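Long-range contacts in UDP-N-acetylglucosamine--peptide N-acetylglucosaminyltransferase stabilizing protein GtfB (PDB 5E9T), which acts as the substrate-binding partner of the glycosyltransferase GtfA, with which it adds the first sugar, GlcNAc, to the serine-rich repeat protein GspB: residues B[138-143]-B[151-156]; B[103-108]-B[118-123]. One frame throughout, in Å; residues are numbered along the deposited sequence.

Contact 1: residues B[138-143]-B[151-156]; sequences AFNTTY and RIVENH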
ATOM      1  N   ALA B 138     -15.388  16.347  -8.459  1.00 30.28           N
ATOM      2  CA  ALA B 138     -16.042  16.579  -7.180  1.00 28.19           C
ATOM      3  C   ALA B 138     -17.408  15.907  -7.177  1.00 25.70           C
ATOM      4  O   ALA B 138     -18.241  16.175  -8.049  1.00 29.57           O
ATOM      5  CB  ALA B 138     -16.178  18.075  -6.917  1.00 29.07           C
ATOM      6  N   PHE B 139     -17.637  15.023  -6.205  1.00 25.41           N
ATOM      7  CA  PHE B 139     -18.957  14.418  -6.057  1.00 19.72           C
ATOM      8  C   PHE B 139     -19.904  15.342  -5.302  1.00 20.25           C
ATOM      9  O   PHE B 139     -20.932  15.766  -5.837  1.00 30.28           O
ATOM     10  CB  PHE B 139     -18.865  13.067  -5.349  1.00 12.48           C
ATOM     11  CG  PHE B 139     -20.202  12.515  -4.957  1.00  9.37           C
ATOM     12  CD1 PHE B 139     -21.158  12.241  -5.922  1.00 12.67           C
ATOM     13  CD2 PHE B 139     -20.512  12.283  -3.630  1.00 13.17           C
ATOM     14  CE1 PHE B 139     -22.397  11.742  -5.570  1.00 19.18           C
ATOM     15  CE2 PHE B 139     -21.751  11.779  -3.271  1.00 17.94           C
ATOM     16  CZ  PHE B 139     -22.696  11.510  -4.243  1.00 21.58           C
ATOM     17  N   ASN B 140     -19.587  15.644  -4.045  1.00 17.51           N
ATOM     18  CA  ASN B 140     -20.419  16.542  -3.257  1.00 26.00           C
ATOM     19  C   ASN B 140     -19.546  17.280  -2.249  1.00 28.82           C
ATOM     20  O   ASN B 140     -18.337  17.051  -2.154  1.00 30.26           O
ATOM     21  CB  ASN B 140     -21.558  15.780  -2.562  1.00 23.37           C
ATOM     22  CG  ASN B 140     -21.070  14.804  -1.500  1.00 24.97           C
ATOM     23  OD1 ASN B 140     -19.901  14.798  -1.116  1.00 33.85           O
ATOM     24  ND2 ASN B 140     -21.982  13.980  -1.005  1.00 22.64           N
ATOM     25  N   THR B 141     -20.181  18.165  -1.483  1.00 23.45           N
ATOM     26  CA  THR B 141     -19.549  18.803  -0.340  1.00 18.87           C
ATOM     27  C   THR B 141     -20.556  18.861   0.795  1.00 17.17           C
ATOM     28  O   THR B 141     -21.685  19.314   0.598  1.00 23.23           O
ATOM     29  CB  THR B 141     -19.058  20.215  -0.673  1.00 17.71           C
ATOM     30  OG1 THR B 141     -18.078  20.152  -1.717  1.00 16.68           O
ATOM     31  CG2 THR B 141     -18.445  20.860   0.562  1.00 17.46           C
ATOM     32  N   THR B 142     -20.150  18.389   1.969  1.00 17.93           N
ATOM     33  CA  THR B 142     -20.970  18.454   3.167  1.00 11.60           C
ATOM     34  C   THR B 142     -20.464  19.580   4.056  1.00 14.20           C
ATOM     35  O   THR B 142     -19.253  19.765   4.208  1.00 20.58           O
ATOM     36  CB  THR B 142     -20.932  17.129   3.932  1.00 14.78           C
ATOM     37  OG1 THR B 142     -21.383  16.069   3.081  1.00 22.59           O
ATOM     38  CG2 THR B 142     -21.814  17.189   5.173  1.00 15.09           C
ATOM     39  N   TYR B 143     -21.391  20.340   4.629  1.00 15.67           N
ATOM     40  CA  TYR B 143     -21.063  21.399   5.573  1.00 15.54           C
ATOM     41  C   TYR B 143     -21.657  21.028   6.924  1.00 20.02           C
ATOM     42  O   TYR B 143     -22.863  20.774   7.029  1.00 21.83           O
ATOM     43  CB  TYR B 143     -21.579  22.753   5.079  1.00 10.65           C
ATOM     44  CG  TYR B 143     -21.047  23.136   3.710  1.00  9.28           C
ATOM     45  CD1 TYR B 143     -21.674  22.689   2.552  1.00 14.23           C
ATOM     46  CD2 TYR B 143     -19.917  23.938   3.575  1.00  5.10           C
ATOM     47  CE1 TYR B 143     -21.196  23.029   1.298  1.00 13.80           C
ATOM     48  CE2 TYR B 143     -19.430  24.285   2.322  1.00  9.73           C
ATOM     49  CZ  TYR B 143     -20.077  23.827   1.186  1.00 14.15           C
ATOM     50  OH  TYR B 143     -19.606  24.160  -0.066  1.00 17.91           O
ATOM     51  N   ARG B 151     -25.547  20.134   8.006  1.00 23.14           N
ATOM     52  CA  ARG B 151     -26.362  21.301   7.697  1.00 21.33           C
ATOM     53  C   ARG B 151     -26.627  21.459   6.202  1.00 18.71           C
ATOM     54  O   ARG B 151     -27.752  21.779   5.807  1.00 26.65           O
ATOM     55  CB  ARG B 151     -25.718  22.557   8.286  1.00 19.73           C
ATOM     56  CG  ARG B 151     -25.713  22.557   9.820  1.00 20.54           C
ATOM     57  CD  ARG B 151     -27.111  22.802  10.381  1.00 25.14           C
ATOM     58  NE  ARG B 151     -27.681  21.659  11.099  1.00 28.27           N
ATOM     59  CZ  ARG B 151     -27.617  21.491  12.418  1.00 29.33           C
ATOM     60  NH1 ARG B 151     -26.995  22.387  13.172  1.00 36.28           N
ATOM     61  NH2 ARG B 151     -28.173  20.429  12.985  1.00 22.51           N
ATOM     62  N   ILE B 152     -25.616  21.256   5.357  1.00 14.63           N
ATOM     63  CA  ILE B 152     -25.756  21.448   3.916  1.00 15.15           C
ATOM     64  C   ILE B 152     -25.025  20.330   3.189  1.00 21.78           C
ATOM     65  O   ILE B 152     -23.828  20.117   3.411  1.00 25.95           O
ATOM     66  CB  ILE B 152     -25.202  22.807   3.444  1.00 13.58           C
ATOM     67  CG1 ILE B 152     -25.934  23.971   4.113  1.00 19.97           C
ATOM     68  CG2 ILE B 152     -25.284  22.912   1.924  1.00 16.90           C
ATOM     69  CD1 ILE B 152     -25.291  25.315   3.847  1.00 24.48           C
ATOM     70  N   VAL B 153     -25.733  19.642   2.300  1.00 19.96           N
ATOM     71  CA  VAL B 153     -25.150  18.647   1.408  1.00 26.58           C
ATOM     72  C   VAL B 153     -25.412  19.131  -0.010  1.00 25.20           C
ATOM     73  O   VAL B 153     -26.561  19.124  -0.468  1.00 35.69           O
ATOM     74  CB  VAL B 153     -25.754  17.253   1.630  1.00 39.62           C
ATOM     75  CG1 VAL B 153     -24.903  16.191   0.961  1.00 35.62           C
ATOM     76  CG2 VAL B 153     -25.936  16.971   3.116  1.00 59.36           C
ATOM     77  N   GLU B 154     -24.364  19.545  -0.715  1.00 21.48           N
ATOM     78  CA  GLU B 154     -24.515  20.057  -2.074  1.00 21.23           C
ATOM     79  C   GLU B 154     -23.995  19.016  -3.053  1.00 25.19           C
ATOM     80  O   GLU B 154     -22.790  18.750  -3.109  1.00 31.10           O
ATOM     81  CB  GLU B 154     -23.799  21.391  -2.273  1.00 21.26           C
ATOM     82  CG  GLU B 154     -23.841  21.856  -3.727  1.00 27.08           C
ATOM     83  CD  GLU B 154     -23.670  23.356  -3.889  1.00 33.17           C
ATOM     84  OE1 GLU B 154     -23.465  24.053  -2.872  1.00 27.97           O
ATOM     85  OE2 GLU B 154     -23.752  23.840  -5.042  1.00 31.35           O
ATOM     86  N   ASN B 155     -24.907  18.452  -3.840  1.00 21.07           N
ATOM     87  CA  ASN B 155     -24.552  17.475  -4.860  1.00 20.87           C
ATOM     88  C   ASN B 155     -23.970  18.212  -6.059  1.00 20.85           C
ATOM     89  O   ASN B 155     -24.646  19.044  -6.668  1.00 19.92           O
ATOM     90  CB  ASN B 155     -25.790  16.671  -5.251  1.00 26.93           C
ATOM     91  CG  ASN B 155     -25.478  15.512  -6.169  1.00 32.80           C
ATOM     92  OD1 ASN B 155     -24.735  15.649  -7.142  1.00 33.87           O
ATOM     93  ND2 ASN B 155     -26.054  14.354  -5.865  1.00 34.80           N
ATOM     94  N   HIS B 156     -22.719  17.906  -6.402  1.00 24.19           N
ATOM     95  CA  HIS B 156     -22.049  18.640  -7.470  1.00 23.97           C
ATOM     96  C   HIS B 156     -22.390  18.117  -8.859  1.00 26.51           C
ATOM     97  O   HIS B 156     -22.161  18.829  -9.841  1.00 29.84           O
ATOM     98  CB  HIS B 156     -20.532  18.607  -7.264  1.00 18.65           C
ATOM     99  CG  HIS B 156     -20.073  19.358  -6.052  1.00 18.74           C
ATOM    100  ND1 HIS B 156     -20.614  20.570  -5.681  1.00 22.32           N
ATOM    101  CD2 HIS B 156     -19.135  19.066  -5.122  1.00 19.67           C
ATOM    102  CE1 HIS B 156     -20.025  20.994  -4.578  1.00 22.25           C
ATOM    103  NE2 HIS B 156     -19.126  20.099  -4.217  1.00 22.99           N
TER
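T141 OG1 (chi1 -61°) and H156 CG (chi1 -67°) both stand anti to their own carbonyl carbons, beside the backbone N, and the two side chains meet across an antiparallel beta hairpin. T141 OG1 lies 2.7 Å from H156 NE2, in the plane of the ring at its edge; either atom could donate this hydrogen bond. The hydroxyl is also bonded to T130 of strand 126-132, which ties the hairpin to the preceding, adjacent strand of the sheet. The imidazole lies against the start of the first strand, its CD2 3.4 Å from N140 CA and 3.6 Å from A138 CB, while the carbonyl O of E154 sits 3.8 Å above the ring centre.

The axes of the two short strand segments approach to 4.7 Å at an angle of 171°. T141-E154 and Y143-I152 are hydrogen-bonded pairs; N140-N155 and T142-V153 are non-hydrogen-bonded pairs. As in any pleated strand, side chains alternate between two faces. T141, Y143, I152 and E154 share one, where Y143 CD1 packs 3.6 Å from I152 CB, its ring also meeting that of Y45. The carboxylate of E154 is fixed by the Y45 hydroxyl and a salt bridge to R176. On the other face, N140 and T142 lie alongside V153 and face the glycosyltransferase subunit (Gtf1, that is GtfA): N140 ND2 bonds Q163 of the Gtf1 chain, T142 OG1 bonds R165 of that chain, and V153 packs on its Y151. This face is therefore part of the glycosyltransferase interface.

At the far end R151 and I152 both oppose Y143 in a classic beta bulge. Y143 O accepts from both amides, with R151 N at 2.9 Å nearly in line with the carbonyl and I152 N at 3.3 Å on a lone pair.

Contact 2: residues B[103-108]-B[118-123]; sequences KQVDWL and ERYNKQ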
ATOM      1  N   LYS B 103      -5.723  25.932   5.697  1.00 32.36           N
ATOM      2  CA  LYS B 103      -6.924  26.234   4.930  1.00 32.66           C
ATOM      3  C   LYS B 103      -7.669  24.952   4.573  1.00 29.61           C
ATOM      4  O   LYS B 103      -8.829  24.770   4.951  1.00 29.20           O
ATOM      5  CB  LYS B 103      -6.540  27.018   3.669  1.00 34.36           C
ATOM      6  CG  LYS B 103      -7.576  27.043   2.556  1.00 36.58           C
ATOM      7  CD  LYS B 103      -6.977  27.687   1.311  1.00 34.73           C
ATOM      8  CE  LYS B 103      -7.846  27.491   0.082  1.00 37.33           C
ATOM      9  NZ  LYS B 103      -7.048  27.694  -1.163  1.00 47.27           N
ATOM     10  N   GLN B 104      -7.011  24.061   3.834  1.00 29.27           N
ATOM     11  CA  GLN B 104      -7.633  22.855   3.310  1.00 34.72           C
ATOM     12  C   GLN B 104      -6.609  21.727   3.323  1.00 36.19           C
ATOM     13  O   GLN B 104      -5.467  21.926   2.900  1.00 35.09           O
ATOM     14  CB  GLN B 104      -8.145  23.134   1.896  1.00 36.72           C
ATOM     15  CG  GLN B 104      -8.558  21.947   1.065  1.00 40.99           C
ATOM     16  CD  GLN B 104      -8.801  22.354  -0.377  1.00 44.66           C
ATOM     17  OE1 GLN B 104      -8.909  23.543  -0.684  1.00 47.30           O
ATOM     18  NE2 GLN B 104      -8.880  21.374  -1.269  1.00 43.91           N
ATOM     19  N   VAL B 105      -7.011  20.548   3.798  1.00 37.98           N
ATOM     20  CA  VAL B 105      -6.150  19.369   3.796  1.00 36.47           C
ATOM     21  C   VAL B 105      -6.744  18.332   2.849  1.00 28.58           C
ATOM     22  O   VAL B 105      -7.920  17.968   2.971  1.00 25.33           O
ATOM     23  CB  VAL B 105      -5.951  18.799   5.213  1.00 45.42           C
ATOM     24  CG1 VAL B 105      -7.278  18.529   5.900  1.00 59.76           C
ATOM     25  CG2 VAL B 105      -5.111  17.536   5.160  1.00 42.77           C
ATOM     26  N   ASP B 106      -5.928  17.863   1.903  1.00 29.87           N
ATOM     27  CA  ASP B 106      -6.370  17.015   0.797  1.00 33.07           C
ATOM     28  C   ASP B 106      -5.894  15.587   1.032  1.00 32.55           C
ATOM     29  O   ASP B 106      -4.710  15.293   0.858  1.00 36.97           O
ATOM     30  CB  ASP B 106      -5.814  17.543  -0.523  1.00 37.50           C
ATOM     31  CG  ASP B 106      -6.715  18.563  -1.174  1.00 46.27           C
ATOM     32  OD1 ASP B 106      -7.742  18.923  -0.564  1.00 52.32           O
ATOM     33  OD2 ASP B 106      -6.386  19.013  -2.294  1.00 46.82           O
ATOM     34  N   TRP B 107      -6.819  14.689   1.365  1.00 25.79           N
ATOM     35  CA  TRP B 107      -6.468  13.300   1.635  1.00 14.99           C
ATOM     36  C   TRP B 107      -6.400  12.493   0.344  1.00 18.60           C
ATOM     37  O   TRP B 107      -7.196  12.697  -0.577  1.00 27.86           O
ATOM     38  CB  TRP B 107      -7.470  12.671   2.602  1.00 10.38           C
ATOM     39  CG  TRP B 107      -7.366  13.231   3.979  1.00 18.43           C
ATOM     40  CD1 TRP B 107      -8.157  14.191   4.532  1.00 19.78           C
ATOM     41  CD2 TRP B 107      -6.399  12.882   4.979  1.00 21.75           C
ATOM     42  NE1 TRP B 107      -7.750  14.458   5.818  1.00 19.16           N
ATOM     43  CE2 TRP B 107      -6.672  13.666   6.116  1.00 17.31           C
ATOM     44  CE3 TRP B 107      -5.332  11.978   5.023  1.00 22.59           C
ATOM     45  CZ2 TRP B 107      -5.918  13.577   7.284  1.00 14.61           C
ATOM     46  CZ3 TRP B 107      -4.585  11.893   6.185  1.00 19.67           C
ATOM     47  CH2 TRP B 107      -4.882  12.686   7.298  1.00 16.58           C
ATOM     48  N   LEU B 108      -5.450  11.566   0.289  1.00 22.36           N
ATOM     49  CA  LEU B 108      -5.207  10.757  -0.896  1.00 27.38           C
ATOM     50  C   LEU B 108      -5.397   9.282  -0.569  1.00 24.78           C
ATOM     51  O   LEU B 108      -5.395   8.880   0.597  1.00 17.82           O
ATOM     52  CB  LEU B 108      -3.788  10.974  -1.445  1.00 23.40           C
ATOM     53  CG  LEU B 108      -3.289  12.418  -1.534  1.00 25.47           C
ATOM     54  CD1 LEU B 108      -1.854  12.464  -2.037  1.00 24.48           C
ATOM     55  CD2 LEU B 108      -4.199  13.249  -2.415  1.00 29.14           C
ATOM     56  N   GLU B 118     -10.898  18.338   3.048  1.00 17.39           N
ATOM     57  CA  GLU B 118     -11.494  18.811   4.287  1.00 18.77           C
ATOM     58  C   GLU B 118     -11.076  20.262   4.498  1.00 23.60           C
ATOM     59  O   GLU B 118      -9.883  20.580   4.459  1.00 32.85           O
ATOM     60  CB  GLU B 118     -11.074  17.925   5.462  1.00 22.16           C
ATOM     61  CG  GLU B 118     -11.406  16.450   5.237  1.00 29.17           C
ATOM     62  CD  GLU B 118     -10.994  15.558   6.393  1.00 35.69           C
ATOM     63  OE1 GLU B 118     -11.869  14.863   6.954  1.00 33.46           O
ATOM     64  OE2 GLU B 118      -9.796  15.549   6.740  1.00 39.03           O
ATOM     65  N   ARG B 119     -12.061  21.136   4.696  1.00 21.21           N
ATOM     66  CA  ARG B 119     -11.862  22.578   4.633  1.00 22.27           C
ATOM     67  C   ARG B 119     -11.932  23.200   6.019  1.00 27.45           C
ATOM     68  O   ARG B 119     -12.800  22.852   6.824  1.00 27.49           O
ATOM     69  CB  ARG B 119     -12.906  23.232   3.732  1.00 20.92           C
ATOM     70  CG  ARG B 119     -13.336  22.357   2.579  1.00 30.18           C
ATOM     71  CD  ARG B 119     -13.262  23.110   1.269  1.00 34.56           C
ATOM     72  NE  ARG B 119     -13.775  22.311   0.163  1.00 40.50           N
ATOM     73  CZ  ARG B 119     -13.316  22.381  -1.081  1.00 48.42           C
ATOM     74  NH1 ARG B 119     -12.324  23.207  -1.376  1.00 51.98           N
ATOM     75  NH2 ARG B 119     -13.843  21.619  -2.028  1.00 57.12           N
ATOM     76  N   TYR B 120     -11.033  24.144   6.275  1.00 28.36           N
ATOM     77  CA  TYR B 120     -10.920  24.789   7.570  1.00 26.96           C
ATOM     78  C   TYR B 120     -11.221  26.276   7.446  1.00 28.14           C
ATOM     79  O   TYR B 120     -10.995  26.889   6.398  1.00 32.38           O
ATOM     80  CB  TYR B 120      -9.524  24.563   8.169  1.00 28.38           C
ATOM     81  CG  TYR B 120      -9.301  23.126   8.590  1.00 30.16           C
ATOM     82  CD1 TYR B 120      -9.062  22.135   7.645  1.00 29.44           C
ATOM     83  CD2 TYR B 120      -9.343  22.758   9.928  1.00 27.94           C
ATOM     84  CE1 TYR B 120      -8.870  20.819   8.021  1.00 27.81           C
ATOM     85  CE2 TYR B 120      -9.149  21.443  10.314  1.00 29.78           C
ATOM     86  CZ  TYR B 120      -8.911  20.479   9.355  1.00 27.42           C
ATOM     87  OH  TYR B 120      -8.718  19.171   9.729  1.00 29.91           O
ATOM     88  N   ASN B 121     -11.753  26.842   8.524  1.00 23.58           N
ATOM     89  CA  ASN B 121     -12.126  28.244   8.592  1.00 28.17           C
ATOM     90  C   ASN B 121     -11.075  29.020   9.390  1.00 35.79           C
ATOM     91  O   ASN B 121     -10.033  28.484   9.777  1.00 40.10           O
ATOM     92  CB  ASN B 121     -13.529  28.377   9.189  1.00 26.96           C
ATOM     93  CG  ASN B 121     -13.662  27.693  10.539  1.00 27.17           C
ATOM     94  OD1 ASN B 121     -12.682  27.528  11.263  1.00 34.10           O
ATOM     95  ND2 ASN B 121     -14.880  27.300  10.886  1.00 27.07           N
ATOM     96  N   LYS B 122     -11.342  30.306   9.634  1.00 39.99           N
ATOM     97  CA  LYS B 122     -10.417  31.103  10.429  1.00 39.78           C
ATOM     98  C   LYS B 122     -10.433  30.713  11.901  1.00 35.93           C
ATOM     99  O   LYS B 122      -9.498  31.060  12.629  1.00 43.76           O
ATOM    100  CB  LYS B 122     -10.727  32.596  10.275  1.00 45.35           C
ATOM    101  CG  LYS B 122     -12.058  33.044  10.859  1.00 55.17           C
ATOM    102  CD  LYS B 122     -12.290  34.525  10.588  1.00 61.43           C
ATOM    103  CE  LYS B 122     -13.729  34.933  10.871  1.00 60.13           C
ATOM    104  NZ  LYS B 122     -14.080  36.220  10.207  1.00 61.45           N
ATOM    105  N   GLN B 123     -11.462  29.998  12.350  1.00 28.00           N
ATOM    106  CA  GLN B 123     -11.530  29.544  13.733  1.00 27.44           C
ATOM    107  C   GLN B 123     -10.787  28.236  13.959  1.00 30.04           C
ATOM    108  O   GLN B 123     -10.754  27.750  15.095  1.00 32.84           O
ATOM    109  CB  GLN B 123     -12.989  29.382  14.175  1.00 25.80           C
ATOM    110  CG  GLN B 123     -13.838  30.651  14.098  1.00 30.23           C
ATOM    111  CD  GLN B 123     -14.325  30.957  12.692  1.00 37.32           C
ATOM    112  OE1 GLN B 123     -13.858  30.367  11.718  1.00 37.31           O
ATOM    113  NE2 GLN B 123     -15.269  31.882  12.579  1.00 42.85           N
TER
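V105 sets CG1 against the edge of the Y120 ring, 3.5 Å from Y120 CE1, in an antiparallel beta hairpin whose strand axes diverge only modestly from antiparallel (161°). V105-E118 is a hydrogen-bonded pair, with V105 N 2.9 Å from E118 O and E118 N 3.0 Å from V105 O. E118, extended beyond CG, carries OE2 to the indole edge of W107, where NE1 donates to it; the carboxylate stands steeply to the ring, the planes 79° apart. The modelled separation is very short and its value doubtful. R188 of the Gtf1 chain forms a salt bridge with E118 and a cation-pi contact with W107.

On the opposite sheet face Q104 and R119 run side by side. Q104 NE2 gives a hydrogen bond to D106 OD1 (2.8 Å) on the syn side of the carboxylate, an oxygen also hydrogen-bonded to S117 OG. R119 NH2 is hydrogen-bonded to T130 OG1.

Strand 86-94 flanks the first strand, with K103 and Q104 both facing H92 in a classic bulge, and strand 126-132 flanks the second, so the hairpin lies inside the long antiparallel sheet.

Overall arrangement
Contact 2 precedes contact 1 along the chain, and both are hairpins of the same antiparallel sheet, in which successive strands are neighbours. Their centres are 15 Å apart and their nearest atoms about 4 Å, without touching; strand 126-132 lies between them. T130 on that strand makes the bridge: its hydroxyl bonds both R119 of contact 2 and T141 of contact 1. Both contacts also face the Gtf1 chain, 138-143/151-156 through N140, T142 and V153, 103-108/118-123 through W107 and E118, so both hairpins contribute to the surface that binds GtfA. A bound magnesium ion lies about 12 Å from the W107 side chain.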